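PDB 1VK8: hypothetical protein TM0486 from Thermotoga maritima, which probably binds thiamin and takes part in the response of the cell to oxidative conditions. Local coordinates for residues V22-E27 / H32-R37; G46-V51 / T57-F62; D67-L72 / L85-D90. All coordinates share one frame; numbering follows the deposited sequence.

How the contacts relate
Followed from the N terminus, the three contacts close in series, none nested in or crossing another, and together they trace a ferredoxin-like fold. Contact 1 closes the short loop between strand 16-24 and helix 31-43. Contact 2 closes the hairpin whose strand 56-60 lies beside 16-24 in the antiparallel sheet and whose strand 48-51 is the outermost within the chain. Contact 3 closes the turn from helix 62-76 into strand 82-92 on the other flank of strand 16-24. Contacts 1 and 3 meet where V22 packs on L85, and contacts 2 and 3 where F62 packs on I89; contacts 1 and 2 do not touch, their nearest atoms being about 7 Å apart.

Contact 1. Residues V22-E27 / H32-R37; sequences VVPAVE and HEVIDR
V22 and P24 press against V34 and I35 where the first strand of a ferredoxin-like fold hands over to its first helix. Strand 22-24 and helix 32-37 run nearly antiparallel (149°), as expected of a strand whose chain turns back over the sheet, and apolar side chains join them. V34 sets CG1 anti to its backbone N, and its branched CB with both methyls lies against one side of the proline ring. The closest pair there is P24 CG and V34 CB at 3.8 Å; P24 CB sits nearly as close to each V34 methyl. The two side chains slide past one another in opposite directions, a fit helped by the compact, rigid ring of proline. V22 reaches the same valine more loosely, with its CG1 4.3 Å from V34 CG1.

I35 leaves the helix to one side, and two bends bring it back: chi1 of -60° and chi2 of -53° fold CD1 over the strand. I35 CD1 lies 4.0 Å from V22 CB and meets P24 CD at a similar range, and the I35 side chain crosses that of P24 at about a right angle. Isoleucine suits the place because CD1, ending its longer branch, reaches the strand from a CB that does not itself point at it. Past P24, an inverse gamma turn centres on A25. A38, L76 and L85 also pack on V22, and Y105 of the third subunit touches I35. An unidentified molecule, probably from the crystallisation liquor, bonds to V22 N near I35; it may mark a pocket. The tightest approach puts I35 CD1 3.0 Å from the carbonyl oxygen V22 O.

Contact 2. Residues G46-V51 / T57-F62; sequences GMKYEV and TVEGEF
K48 and E59 both set CG anti to the backbone N (chi1 177° and 173°), and both chains run on extended, so the lysine methylenes cross the carboxylate on the same face of the sheet. K48 CD passes 3.9 Å from E59 OE1, while the ammonium stays beyond salt-bridge range. A water joins the charges instead, 2.8 Å from K48 NZ and donating to E59 OE1, which also accepts a bond from I98 N. Long, flexible lysine suits this exposed position, where its charge probably offsets that of the buried glutamate.

These residues belong to the beta hairpin of the ferredoxin-like sheet whose strand 48-51 is the outermost within the chain. E50 and T57 are an antiparallel hydrogen-bonded pair: E50 N to T57 O and T57 N to E50 O are each 2.9 Å. Toward the open end of the hairpin E59 N bonds to K48 O at 3.0 Å, but a second water bridges K48 N and E59 O. E50 turns its carboxylate to R106, and T57 OG1 bonds to S19 OG.

Y49 and V58 form the non-hydrogen-bonded pair on the other face. Chi1 of 73° on Y49 swings the ring away from the partner strand, leaving Y49 CB against V58 CG1 at 4.0 Å; compact V58 packs inward on I42 and I65 of the helices. M47, a selenomethionine, extends beyond CG and lays SE 4.2 Å from G60 CA. Having no side chain, G60 lets the M47 chain lie close over its CA.

Contact 3. Residues D67-L72 / L85-D90; sequences DRVKEL and LQLDID
The second helix of the fold lies on the sheet here, V69 and L72 of helix 62-76 meeting L85 and L87 of strand 82-92. With CG1 anti to its backbone N (chi1 168°), V69 sends both methyls toward the strand. CG1 of V69 reaches L85 CD2 at 4.0 Å, the two side chains crossing at a slant. V69 and L87 instead approach tip to tip, with V69 CG1 4.1 Å from L87 CD1 and CG2 touching both leucine methyls. L72, one turn further along, adds a looser touch between its CD2 and L85 CD1 at 4.3 Å.

Helix and strand run almost antiparallel (165°), the last two elements of a split beta-alpha-beta crossover in which the chain leaves strand 56-60, passes along the helix and returns beyond strand 16-24. Branched aliphatic residues suit this buried layer, side chains from both elements filling the 11.2 Å between the axes. L85 also packs on I20 and V22, and L87 on M66. K70 NZ forms a salt bridge with D67 OD1, its hydrogen bond weak at 3.2 Å; D67 also pairs with K70 of the fourth subunit, and K70 with D67 of that subunit, whose strand continues the sheet by antiparallel pairing with residues 85-89.

Contact 1. Residues V22-E27 / H32-R37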
ATOM      1  N   VAL C  22      -6.953  -2.909  -7.479  1.00  6.83           N
ATOM      2  CA  VAL C  22      -6.447  -3.330  -8.779  1.00  5.22           C
ATOM      3  C   VAL C  22      -6.073  -2.083  -9.546  1.00  5.73           C
ATOM      4  O   VAL C  22      -6.865  -1.156  -9.662  1.00  5.60           O
ATOM      5  CB  VAL C  22      -7.459  -4.174  -9.557  1.00  7.01           C
ATOM      6  CG1 VAL C  22      -6.870  -4.609 -10.888  1.00  9.45           C
ATOM      7  CG2 VAL C  22      -7.917  -5.399  -8.723  1.00 14.33           C
ATOM      8  N   VAL C  23      -4.840  -2.047 -10.037  1.00  6.03           N
ATOM      9  CA  VAL C  23      -4.364  -0.952 -10.877  1.00  7.77           C
ATOM     10  C   VAL C  23      -3.833  -1.533 -12.192  1.00  7.15           C
ATOM     11  O   VAL C  23      -2.684  -1.968 -12.264  1.00  8.66           O
ATOM     12  CB  VAL C  23      -3.263  -0.108 -10.195  1.00  6.41           C
ATOM     13  CG1 VAL C  23      -3.030   1.183 -11.020  1.00 11.37           C
ATOM     14  CG2 VAL C  23      -3.620   0.189  -8.731  1.00 12.05           C
ATOM     15  N   PRO C  24      -4.657  -1.542 -13.234  1.00  7.11           N
ATOM     16  CA  PRO C  24      -4.265  -2.120 -14.521  1.00  8.08           C
ATOM     17  C   PRO C  24      -3.358  -1.239 -15.353  1.00  7.81           C
ATOM     18  O   PRO C  24      -3.495  -0.028 -15.347  1.00  7.27           O
ATOM     19  CB  PRO C  24      -5.610  -2.305 -15.244  1.00  8.86           C
ATOM     20  CG  PRO C  24      -6.482  -1.320 -14.656  1.00  7.65           C
ATOM     21  CD  PRO C  24      -6.034  -1.028 -13.281  1.00  9.44           C
ATOM     22  N   ALA C  25      -2.451  -1.861 -16.086  1.00  8.21           N
ATOM     23  CA  ALA C  25      -1.545  -1.132 -16.975  1.00 10.08           C
ATOM     24  C   ALA C  25      -2.248  -1.029 -18.302  1.00 11.44           C
ATOM     25  O   ALA C  25      -1.962  -1.762 -19.225  1.00 12.49           O
ATOM     26  CB  ALA C  25      -0.178  -1.844 -17.111  1.00 11.25           C
ATOM     27  N   VAL C  26      -3.227  -0.128 -18.338  1.00 13.09           N
ATOM     28  CA  VAL C  26      -3.979   0.202 -19.524  1.00 15.38           C
ATOM     29  C   VAL C  26      -4.116   1.728 -19.563  1.00 17.05           C
ATOM     30  O   VAL C  26      -3.989   2.415 -18.529  1.00 14.20           O
ATOM     31  CB  VAL C  26      -5.375  -0.500 -19.524  1.00 15.09           C
ATOM     32  CG1 VAL C  26      -5.218  -2.026 -19.491  1.00 14.77           C
ATOM     33  CG2 VAL C  26      -6.236  -0.040 -18.349  1.00 17.52           C
ATOM     34  N   GLU C  27      -4.378   2.258 -20.749  1.00 23.00           N
ATOM     35  CA  GLU C  27      -4.641   3.693 -20.905  1.00 28.15           C
ATOM     36  C   GLU C  27      -5.815   4.140 -20.015  1.00 28.60           C
ATOM     37  O   GLU C  27      -6.767   3.393 -19.788  1.00 28.61           O
ATOM     38  CB  GLU C  27      -4.883   4.071 -22.387  1.00 29.00           C
ATOM     39  CG  GLU C  27      -6.304   3.860 -22.916  1.00 36.22           C
ATOM     40  CD  GLU C  27      -6.839   5.069 -23.688  1.00 43.72           C
ATOM     41  OE1 GLU C  27      -6.181   5.494 -24.668  1.00 49.03           O
ATOM     42  OE2 GLU C  27      -7.919   5.595 -23.323  1.00 44.94           O
ATOM     43  N   HIS C  32     -11.558   1.867 -16.122  1.00 33.21           N
ATOM     44  CA  HIS C  32     -12.812   1.629 -15.393  1.00 35.01           C
ATOM     45  C   HIS C  32     -13.483   0.296 -15.722  1.00 34.17           C
ATOM     46  O   HIS C  32     -14.239  -0.215 -14.916  1.00 35.94           O
ATOM     47  CB  HIS C  32     -13.815   2.788 -15.621  1.00 38.31           C
ATOM     48  CG  HIS C  32     -14.333   3.417 -14.354  1.00 46.32           C
ATOM     49  ND1 HIS C  32     -14.424   2.733 -13.156  1.00 58.60           N
ATOM     50  CD2 HIS C  32     -14.798   4.667 -14.108  1.00 53.70           C
ATOM     51  CE1 HIS C  32     -14.916   3.536 -12.227  1.00 62.05           C
ATOM     52  NE2 HIS C  32     -15.155   4.715 -12.779  1.00 58.71           N
ATOM     53  N   GLU C  33     -13.219  -0.275 -16.885  1.00 32.32           N
ATOM     54  CA  GLU C  33     -13.816  -1.559 -17.219  1.00 32.02           C
ATOM     55  C   GLU C  33     -13.173  -2.684 -16.438  1.00 29.13           C
ATOM     56  O   GLU C  33     -13.878  -3.549 -15.927  1.00 29.77           O
ATOM     57  CB  GLU C  33     -13.697  -1.864 -18.702  1.00 32.76           C
ATOM     58  CG  GLU C  33     -14.518  -3.073 -19.147  1.00 40.44           C
ATOM     59  CD  GLU C  33     -13.926  -3.770 -20.363  1.00 49.04           C
ATOM     60  OE1 GLU C  33     -13.472  -3.057 -21.295  1.00 53.06           O
ATOM     61  OE2 GLU C  33     -13.910  -5.027 -20.386  1.00 49.14           O
ATOM     62  N   VAL C  34     -11.842  -2.689 -16.380  1.00 23.14           N
ATOM     63  CA  VAL C  34     -11.107  -3.641 -15.551  1.00 19.10           C
ATOM     64  C   VAL C  34     -11.566  -3.568 -14.085  1.00 16.43           C
ATOM     65  O   VAL C  34     -11.805  -4.591 -13.458  1.00 15.30           O
ATOM     66  CB  VAL C  34      -9.600  -3.364 -15.578  1.00 19.75           C
ATOM     67  CG1 VAL C  34      -8.860  -4.372 -14.716  1.00 17.29           C
ATOM     68  CG2 VAL C  34      -9.063  -3.335 -17.020  1.00 22.96           C
ATOM     69  N   ILE C  35     -11.674  -2.355 -13.548  1.00 15.34           N
ATOM     70  CA  ILE C  35     -12.061  -2.160 -12.154  1.00 14.13           C
ATOM     71  C   ILE C  35     -13.474  -2.610 -11.900  1.00 13.57           C
ATOM     72  O   ILE C  35     -13.754  -3.201 -10.864  1.00 14.31           O
ATOM     73  CB  ILE C  35     -11.864  -0.692 -11.727  1.00 17.86           C
ATOM     74  CG1 ILE C  35     -10.398  -0.273 -11.867  1.00 20.52           C
ATOM     75  CG2 ILE C  35     -12.320  -0.493 -10.275  1.00 18.28           C
ATOM     76  CD1 ILE C  35      -9.455  -1.155 -11.181  1.00 30.22           C
ATOM     77  N   ASP C  36     -14.362  -2.342 -12.853  1.00 15.07           N
ATOM     78  CA  ASP C  36     -15.741  -2.792 -12.788  1.00 13.99           C
ATOM     79  C   ASP C  36     -15.848  -4.309 -12.690  1.00 13.93           C
ATOM     80  O   ASP C  36     -16.695  -4.826 -11.972  1.00 13.88           O
ATOM     81  CB  ASP C  36     -16.518  -2.359 -14.055  1.00 18.83           C
ATOM     82  CG  ASP C  36     -16.835  -0.869 -14.102  1.00 21.09           C
ATOM     83  OD1 ASP C  36     -16.442  -0.115 -13.187  1.00 31.76           O
ATOM     84  OD2 ASP C  36     -17.481  -0.374 -15.045  1.00 31.43           O
ATOM     85  N   ARG C  37     -15.040  -5.019 -13.472  1.00 13.88           N
ATOM     86  CA  ARG C  37     -15.066  -6.486 -13.501  1.00 12.31           C
ATOM     87  C   ARG C  37     -14.547  -7.027 -12.182  1.00  8.76           C
ATOM     88  O   ARG C  37     -15.064  -7.995 -11.669  1.00  8.29           O
ATOM     89  CB  ARG C  37     -14.201  -7.044 -14.640  1.00 12.87           C
ATOM     90  CG  ARG C  37     -14.659  -6.676 -16.059  1.00 18.21           C
ATOM     91  CD  ARG C  37     -16.095  -7.019 -16.402  1.00 30.07           C
ATOM     92  NE  ARG C  37     -16.764  -5.844 -16.984  1.00 42.89           N
ATOM     93  CZ  ARG C  37     -17.721  -5.106 -16.404  1.00 47.73           C
ATOM     94  NH1 ARG C  37     -18.205  -5.393 -15.191  1.00 45.48           N
ATOM     95  NH2 ARG C  37     -18.210  -4.063 -17.066  1.00 53.22           N
TER

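Contact 2. Residues G46-V51 / T57-F62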
ATOM      1  N   GLY C  46     -20.101 -13.513  -1.994  1.00  7.16           N
ATOM      2  CA  GLY C  46     -21.073 -13.704  -0.936  1.00  6.93           C
ATOM      3  C   GLY C  46     -20.689 -13.089   0.400  1.00  6.44           C
ATOM      4  O   GLY C  46     -21.439 -13.179   1.384  1.00  4.78           O
HETATM    5  N   MSE C  47     -19.512 -12.489   0.453  1.00  5.75           N
HETATM    6  CA  MSE C  47     -19.020 -11.808   1.659  1.00  7.75           C
HETATM    7  C   MSE C  47     -19.424 -10.387   1.713  1.00  6.68           C
HETATM    8  O   MSE C  47     -19.643  -9.755   0.685  1.00  7.34           O
HETATM    9  CB  MSE C  47     -17.504 -11.847   1.724  1.00  9.81           C
HETATM   10  CG  MSE C  47     -17.013 -13.220   1.755  1.00 12.48           C
HETATM   11 SE   MSE C  47     -14.998 -13.148   1.620  1.00 24.81          SE
HETATM   12  CE  MSE C  47     -14.836 -14.985   1.772  1.00 20.92           C
ATOM     13  N   LYS C  48     -19.578  -9.900   2.939  1.00  5.05           N
ATOM     14  CA  LYS C  48     -19.805  -8.494   3.179  1.00  7.89           C
ATOM     15  C   LYS C  48     -18.643  -7.729   2.542  1.00  7.25           C
ATOM     16  O   LYS C  48     -17.473  -8.077   2.719  1.00  7.18           O
ATOM     17  CB  LYS C  48     -19.927  -8.181   4.685  1.00  6.87           C
ATOM     18  CG  LYS C  48     -20.093  -6.688   5.013  1.00  8.16           C
ATOM     19  CD  LYS C  48     -20.204  -6.430   6.505  1.00  6.96           C
ATOM     20  CE  LYS C  48     -20.482  -4.930   6.785  1.00  8.13           C
ATOM     21  NZ  LYS C  48     -20.827  -4.698   8.197  1.00 14.23           N
ATOM     22  N   TYR C  49     -18.985  -6.673   1.818  1.00  5.32           N
ATOM     23  CA  TYR C  49     -17.969  -5.867   1.158  1.00  6.55           C
ATOM     24  C   TYR C  49     -18.419  -4.415   1.088  1.00  7.48           C
ATOM     25  O   TYR C  49     -19.587  -4.111   1.164  1.00  4.30           O
ATOM     26  CB  TYR C  49     -17.657  -6.452  -0.231  1.00  7.66           C
ATOM     27  CG  TYR C  49     -18.749  -6.218  -1.225  1.00 10.61           C
ATOM     28  CD1 TYR C  49     -19.811  -7.129  -1.366  1.00  7.25           C
ATOM     29  CD2 TYR C  49     -18.734  -5.113  -2.050  1.00 15.69           C
ATOM     30  CE1 TYR C  49     -20.831  -6.914  -2.259  1.00  7.86           C
ATOM     31  CE2 TYR C  49     -19.752  -4.901  -2.971  1.00 15.15           C
ATOM     32  CZ  TYR C  49     -20.801  -5.803  -3.066  1.00 18.79           C
ATOM     33  OH  TYR C  49     -21.813  -5.585  -3.963  1.00 10.63           O
ATOM     34  N   GLU C  50     -17.457  -3.522   0.952  1.00  9.28           N
ATOM     35  CA  GLU C  50     -17.708  -2.088   0.803  1.00 10.14           C
ATOM     36  C   GLU C  50     -16.749  -1.571  -0.262  1.00  9.15           C
ATOM     37  O   GLU C  50     -15.535  -1.765  -0.149  1.00  6.28           O
ATOM     38  CB  GLU C  50     -17.388  -1.427   2.122  1.00 10.72           C
ATOM     39  CG  GLU C  50     -17.693   0.028   2.203  1.00 19.58           C
ATOM     40  CD  GLU C  50     -17.387   0.530   3.599  1.00 21.63           C
ATOM     41  OE1 GLU C  50     -17.918  -0.047   4.558  1.00 23.42           O
ATOM     42  OE2 GLU C  50     -16.588   1.455   3.737  1.00 18.55           O
ATOM     43  N   VAL C  51     -17.289  -0.888  -1.271  1.00  6.24           N
ATOM     44  CA  VAL C  51     -16.471  -0.260  -2.285  1.00  7.48           C
ATOM     45  C   VAL C  51     -16.117   1.152  -1.824  1.00  7.68           C
ATOM     46  O   VAL C  51     -16.976   1.962  -1.563  1.00  9.09           O
ATOM     47  CB  VAL C  51     -17.175  -0.182  -3.625  1.00  8.23           C
ATOM     48  CG1 VAL C  51     -16.268   0.435  -4.645  1.00 11.23           C
ATOM     49  CG2 VAL C  51     -17.619  -1.583  -4.070  1.00  8.45           C
ATOM     50  N   THR C  57     -13.095  -3.360   0.233  1.00  6.02           N
ATOM     51  CA  THR C  57     -12.825  -4.124   1.444  1.00  5.47           C
ATOM     52  C   THR C  57     -13.819  -5.239   1.615  1.00  6.20           C
ATOM     53  O   THR C  57     -15.014  -4.997   1.591  1.00  8.78           O
ATOM     54  CB  THR C  57     -12.884  -3.198   2.638  1.00  5.40           C
ATOM     55  OG1 THR C  57     -11.898  -2.171   2.484  1.00  8.73           O
ATOM     56  CG2 THR C  57     -12.502  -3.936   3.929  1.00  8.24           C
ATOM     57  N   VAL C  58     -13.334  -6.459   1.749  1.00  8.19           N
ATOM     58  CA  VAL C  58     -14.185  -7.616   2.090  1.00  8.67           C
ATOM     59  C   VAL C  58     -13.924  -8.043   3.534  1.00  7.79           C
ATOM     60  O   VAL C  58     -12.843  -7.813   4.069  1.00  8.60           O
ATOM     61  CB  VAL C  58     -13.982  -8.806   1.125  1.00 10.87           C
ATOM     62  CG1 VAL C  58     -14.177  -8.329  -0.320  1.00 11.68           C
ATOM     63  CG2 VAL C  58     -12.617  -9.440   1.316  1.00 22.40           C
ATOM     64  N   GLU C  59     -14.930  -8.630   4.156  1.00  5.81           N
ATOM     65  CA  GLU C  59     -14.818  -9.206   5.475  1.00  6.36           C
ATOM     66  C   GLU C  59     -15.146 -10.680   5.348  1.00  6.53           C
ATOM     67  O   GLU C  59     -16.177 -11.044   4.798  1.00  9.16           O
ATOM     68  CB  GLU C  59     -15.827  -8.521   6.365  1.00  9.79           C
ATOM     69  CG  GLU C  59     -15.987  -9.072   7.749  1.00 12.26           C
ATOM     70  CD  GLU C  59     -17.114  -8.378   8.466  1.00 13.88           C
ATOM     71  OE1 GLU C  59     -17.033  -7.150   8.587  1.00 11.77           O
ATOM     72  OE2 GLU C  59     -18.074  -9.044   8.890  1.00  7.47           O
ATOM     73  N   GLY C  60     -14.251 -11.540   5.808  1.00 10.08           N
ATOM     74  CA  GLY C  60     -14.515 -12.960   5.768  1.00  9.08           C
ATOM     75  C   GLY C  60     -13.381 -13.763   6.326  1.00  9.16           C
ATOM     76  O   GLY C  60     -12.474 -13.230   6.938  1.00  7.94           O
ATOM     77  N   GLU C  61     -13.440 -15.072   6.105  1.00  7.92           N
ATOM     78  CA  GLU C  61     -12.428 -15.970   6.617  1.00  8.00           C
ATOM     79  C   GLU C  61     -11.187 -15.852   5.740  1.00  8.76           C
ATOM     80  O   GLU C  61     -11.277 -15.825   4.520  1.00  9.00           O
ATOM     81  CB  GLU C  61     -12.975 -17.411   6.693  1.00 10.14           C
ATOM     82  CG  GLU C  61     -12.043 -18.371   7.410  1.00 15.87           C
ATOM     83  CD  GLU C  61     -10.999 -18.997   6.498  1.00 19.82           C
ATOM     84  OE1 GLU C  61     -11.381 -19.436   5.379  1.00 16.72           O
ATOM     85  OE2 GLU C  61      -9.795 -19.083   6.916  1.00 15.50           O
ATOM     86  N   PHE C  62     -10.034 -15.747   6.383  1.00 10.65           N
ATOM     87  CA  PHE C  62      -8.762 -15.411   5.717  1.00  9.75           C
ATOM     88  C   PHE C  62      -8.363 -16.337   4.553  1.00  7.64           C
ATOM     89  O   PHE C  62      -8.078 -15.880   3.460  1.00  5.80           O
ATOM     90  CB  PHE C  62      -7.660 -15.364   6.776  1.00 10.71           C
ATOM     91  CG  PHE C  62      -6.305 -15.099   6.225  1.00 15.46           C
ATOM     92  CD1 PHE C  62      -6.027 -13.944   5.562  1.00 16.07           C
ATOM     93  CD2 PHE C  62      -5.303 -16.025   6.385  1.00 19.31           C
ATOM     94  CE1 PHE C  62      -4.773 -13.734   5.027  1.00 23.30           C
ATOM     95  CE2 PHE C  62      -4.075 -15.800   5.867  1.00 20.97           C
ATOM     96  CZ  PHE C  62      -3.815 -14.664   5.184  1.00 12.01           C
TER
HETATM   97  O   HOH W   1     -18.686 -11.737   5.193  1.00  9.91           O
HETATM   98  O   HOH W   2     -18.858  -5.680   9.918  1.00 12.05           O

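Contact 3. Residues D67-L72 / L85-D90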
ATOM      1  N   ASP C  67      -7.917 -17.707  -1.349  1.00  9.79           N
ATOM      2  CA  ASP C  67      -8.314 -18.534  -2.478  1.00  8.64           C
ATOM      3  C   ASP C  67      -9.143 -17.776  -3.504  1.00  8.76           C
ATOM      4  O   ASP C  67      -9.014 -18.004  -4.705  1.00  8.44           O
ATOM      5  CB  ASP C  67      -9.110 -19.756  -1.988  1.00  9.78           C
ATOM      6  CG  ASP C  67      -8.236 -20.807  -1.290  1.00 13.24           C
ATOM      7  OD1 ASP C  67      -6.992 -20.807  -1.447  1.00 13.99           O
ATOM      8  OD2 ASP C  67      -8.735 -21.669  -0.540  1.00 11.26           O
ATOM      9  N   ARG C  68     -10.018 -16.886  -3.043  1.00  8.05           N
ATOM     10  CA  ARG C  68     -10.779 -16.045  -3.953  1.00  9.34           C
ATOM     11  C   ARG C  68      -9.890 -15.071  -4.700  1.00  9.69           C
ATOM     12  O   ARG C  68     -10.134 -14.768  -5.867  1.00  7.34           O
ATOM     13  CB  ARG C  68     -11.883 -15.278  -3.209  1.00  9.87           C
ATOM     14  CG  ARG C  68     -12.955 -16.164  -2.643  1.00 14.10           C
ATOM     15  CD  ARG C  68     -13.676 -16.945  -3.658  1.00 20.81           C
ATOM     16  NE  ARG C  68     -15.031 -17.236  -3.208  1.00 20.48           N
ATOM     17  CZ  ARG C  68     -15.976 -17.697  -4.002  1.00 24.44           C
ATOM     18  NH1 ARG C  68     -15.719 -17.963  -5.274  1.00 34.14           N
ATOM     19  NH2 ARG C  68     -17.183 -17.929  -3.527  1.00 33.17           N
ATOM     20  N   VAL C  69      -8.849 -14.597  -4.033  1.00  9.10           N
ATOM     21  CA  VAL C  69      -7.899 -13.697  -4.668  1.00  9.19           C
ATOM     22  C   VAL C  69      -7.169 -14.433  -5.795  1.00  8.64           C
ATOM     23  O   VAL C  69      -6.941 -13.853  -6.834  1.00  7.14           O
ATOM     24  CB  VAL C  69      -6.937 -13.062  -3.634  1.00  9.19           C
ATOM     25  CG1 VAL C  69      -5.787 -12.375  -4.320  1.00 10.69           C
ATOM     26  CG2 VAL C  69      -7.703 -12.100  -2.733  1.00  9.74           C
ATOM     27  N   LYS C  70      -6.838 -15.716  -5.614  1.00  9.05           N
ATOM     28  CA  LYS C  70      -6.250 -16.507  -6.708  1.00  9.64           C
ATOM     29  C   LYS C  70      -7.138 -16.498  -7.948  1.00  9.24           C
ATOM     30  O   LYS C  70      -6.667 -16.287  -9.066  1.00 11.65           O
ATOM     31  CB  LYS C  70      -5.989 -17.963  -6.311  1.00  7.46           C
ATOM     32  CG  LYS C  70      -5.039 -18.212  -5.176  1.00  9.75           C
ATOM     33  CD  LYS C  70      -4.983 -19.698  -4.946  1.00 10.62           C
ATOM     34  CE  LYS C  70      -4.512 -20.072  -3.602  1.00 15.85           C
ATOM     35  NZ  LYS C  70      -4.659 -21.539  -3.473  1.00  8.58           N
ATOM     36  N   GLU C  71      -8.421 -16.759  -7.744  1.00  7.30           N
ATOM     37  CA  GLU C  71      -9.416 -16.749  -8.822  1.00  8.78           C
ATOM     38  C   GLU C  71      -9.578 -15.365  -9.429  1.00  7.44           C
ATOM     39  O   GLU C  71      -9.707 -15.246 -10.635  1.00  7.36           O
ATOM     40  CB  GLU C  71     -10.763 -17.270  -8.308  1.00 10.89           C
ATOM     41  CG  GLU C  71     -10.729 -18.751  -7.945  1.00 17.75           C
ATOM     42  CD  GLU C  71     -11.885 -19.190  -7.051  1.00 25.36           C
ATOM     43  OE1 GLU C  71     -12.765 -18.369  -6.740  1.00 30.14           O
ATOM     44  OE2 GLU C  71     -11.909 -20.375  -6.660  1.00 36.05           O
ATOM     45  N   LEU C  72      -9.588 -14.328  -8.595  1.00  7.62           N
ATOM     46  CA  LEU C  72      -9.685 -12.953  -9.066  1.00  8.87           C
ATOM     47  C   LEU C  72      -8.573 -12.599 -10.059  1.00  8.38           C
ATOM     48  O   LEU C  72      -8.844 -12.058 -11.137  1.00  6.41           O
ATOM     49  CB  LEU C  72      -9.666 -11.965  -7.894  1.00  8.89           C
ATOM     50  CG  LEU C  72      -9.732 -10.468  -8.275  1.00 12.18           C
ATOM     51  CD1 LEU C  72     -11.020 -10.171  -8.984  1.00 11.72           C
ATOM     52  CD2 LEU C  72      -9.587  -9.627  -7.051  1.00 14.34           C
ATOM     53  N   LEU C  85      -1.951  -5.715  -8.219  1.00  5.81           N
ATOM     54  CA  LEU C  85      -2.989  -6.154  -7.316  1.00  6.78           C
ATOM     55  C   LEU C  85      -2.447  -6.047  -5.885  1.00  7.84           C
ATOM     56  O   LEU C  85      -1.444  -6.674  -5.532  1.00  8.19           O
ATOM     57  CB  LEU C  85      -3.375  -7.582  -7.647  1.00  8.86           C
ATOM     58  CG  LEU C  85      -4.372  -8.272  -6.718  1.00  8.60           C
ATOM     59  CD1 LEU C  85      -5.741  -7.621  -6.733  1.00 12.33           C
ATOM     60  CD2 LEU C  85      -4.473  -9.753  -7.077  1.00 15.47           C
ATOM     61  N   GLN C  86      -3.108  -5.241  -5.071  1.00  6.39           N
ATOM     62  CA  GLN C  86      -2.669  -4.959  -3.717  1.00  5.70           C
ATOM     63  C   GLN C  86      -3.712  -5.401  -2.726  1.00  7.80           C
ATOM     64  O   GLN C  86      -4.910  -5.147  -2.917  1.00  5.51           O
ATOM     65  CB  GLN C  86      -2.343  -3.478  -3.538  1.00  7.60           C
ATOM     66  CG  GLN C  86      -1.166  -3.038  -4.388  1.00  6.32           C
ATOM     67  CD  GLN C  86      -0.859  -1.568  -4.280  1.00  7.50           C
ATOM     68  OE1 GLN C  86      -1.728  -0.793  -3.921  1.00  7.94           O
ATOM     69  NE2 GLN C  86       0.358  -1.181  -4.626  1.00  8.24           N
ATOM     70  N   LEU C  87      -3.260  -6.126  -1.706  1.00  7.59           N
ATOM     71  CA  LEU C  87      -4.089  -6.554  -0.582  1.00  7.08           C
ATOM     72  C   LEU C  87      -3.563  -5.928   0.707  1.00  9.73           C
ATOM     73  O   LEU C  87      -2.353  -5.964   0.991  1.00  8.03           O
ATOM     74  CB  LEU C  87      -4.026  -8.060  -0.414  1.00  7.42           C
ATOM     75  CG  LEU C  87      -4.316  -8.982  -1.595  1.00 13.46           C
ATOM     76  CD1 LEU C  87      -4.397 -10.403  -1.058  1.00 16.75           C
ATOM     77  CD2 LEU C  87      -5.564  -8.623  -2.319  1.00 12.46           C
ATOM     78  N   ASP C  88      -4.476  -5.377   1.503  1.00  6.03           N
ATOM     79  CA  ASP C  88      -4.151  -4.819   2.813  1.00  7.69           C
ATOM     80  C   ASP C  88      -5.025  -5.572   3.814  1.00  8.29           C
ATOM     81  O   ASP C  88      -6.238  -5.347   3.932  1.00  6.54           O
ATOM     82  CB  ASP C  88      -4.391  -3.295   2.759  1.00 10.85           C
ATOM     83  CG  ASP C  88      -4.351  -2.610   4.112  1.00 13.91           C
ATOM     84  OD1 ASP C  88      -3.635  -3.104   4.977  1.00 15.70           O
ATOM     85  OD2 ASP C  88      -4.964  -1.528   4.371  1.00 18.41           O
ATOM     86  N   ILE C  89      -4.399  -6.507   4.520  1.00  6.17           N
ATOM     87  CA  ILE C  89      -5.106  -7.442   5.407  1.00  7.12           C
ATOM     88  C   ILE C  89      -4.966  -6.975   6.848  1.00  7.10           C
ATOM     89  O   ILE C  89      -3.863  -6.751   7.301  1.00  8.16           O
ATOM     90  CB  ILE C  89      -4.513  -8.857   5.276  1.00  8.38           C
ATOM     91  CG1 ILE C  89      -4.587  -9.351   3.824  1.00  6.13           C
ATOM     92  CG2 ILE C  89      -5.212  -9.841   6.254  1.00 12.02           C
ATOM     93  CD1 ILE C  89      -3.486 -10.259   3.488  1.00  9.34           C
ATOM     94  N   ASP C  90      -6.082  -6.818   7.562  1.00  5.79           N
ATOM     95  CA  ASP C  90      -6.043  -6.541   8.984  1.00  5.76           C
ATOM     96  C   ASP C  90      -6.297  -7.884   9.670  1.00  5.74           C
ATOM     97  O   ASP C  90      -7.381  -8.446   9.591  1.00  7.20           O
ATOM     98  CB  ASP C  90      -7.129  -5.529   9.374  1.00  7.57           C
ATOM     99  CG  ASP C  90      -6.988  -5.046  10.815  1.00 12.76           C
ATOM    100  OD1 ASP C  90      -6.052  -5.469  11.517  1.00 14.24           O
ATOM    101  OD2 ASP C  90      -7.791  -4.251  11.319  1.00 16.23           O
TER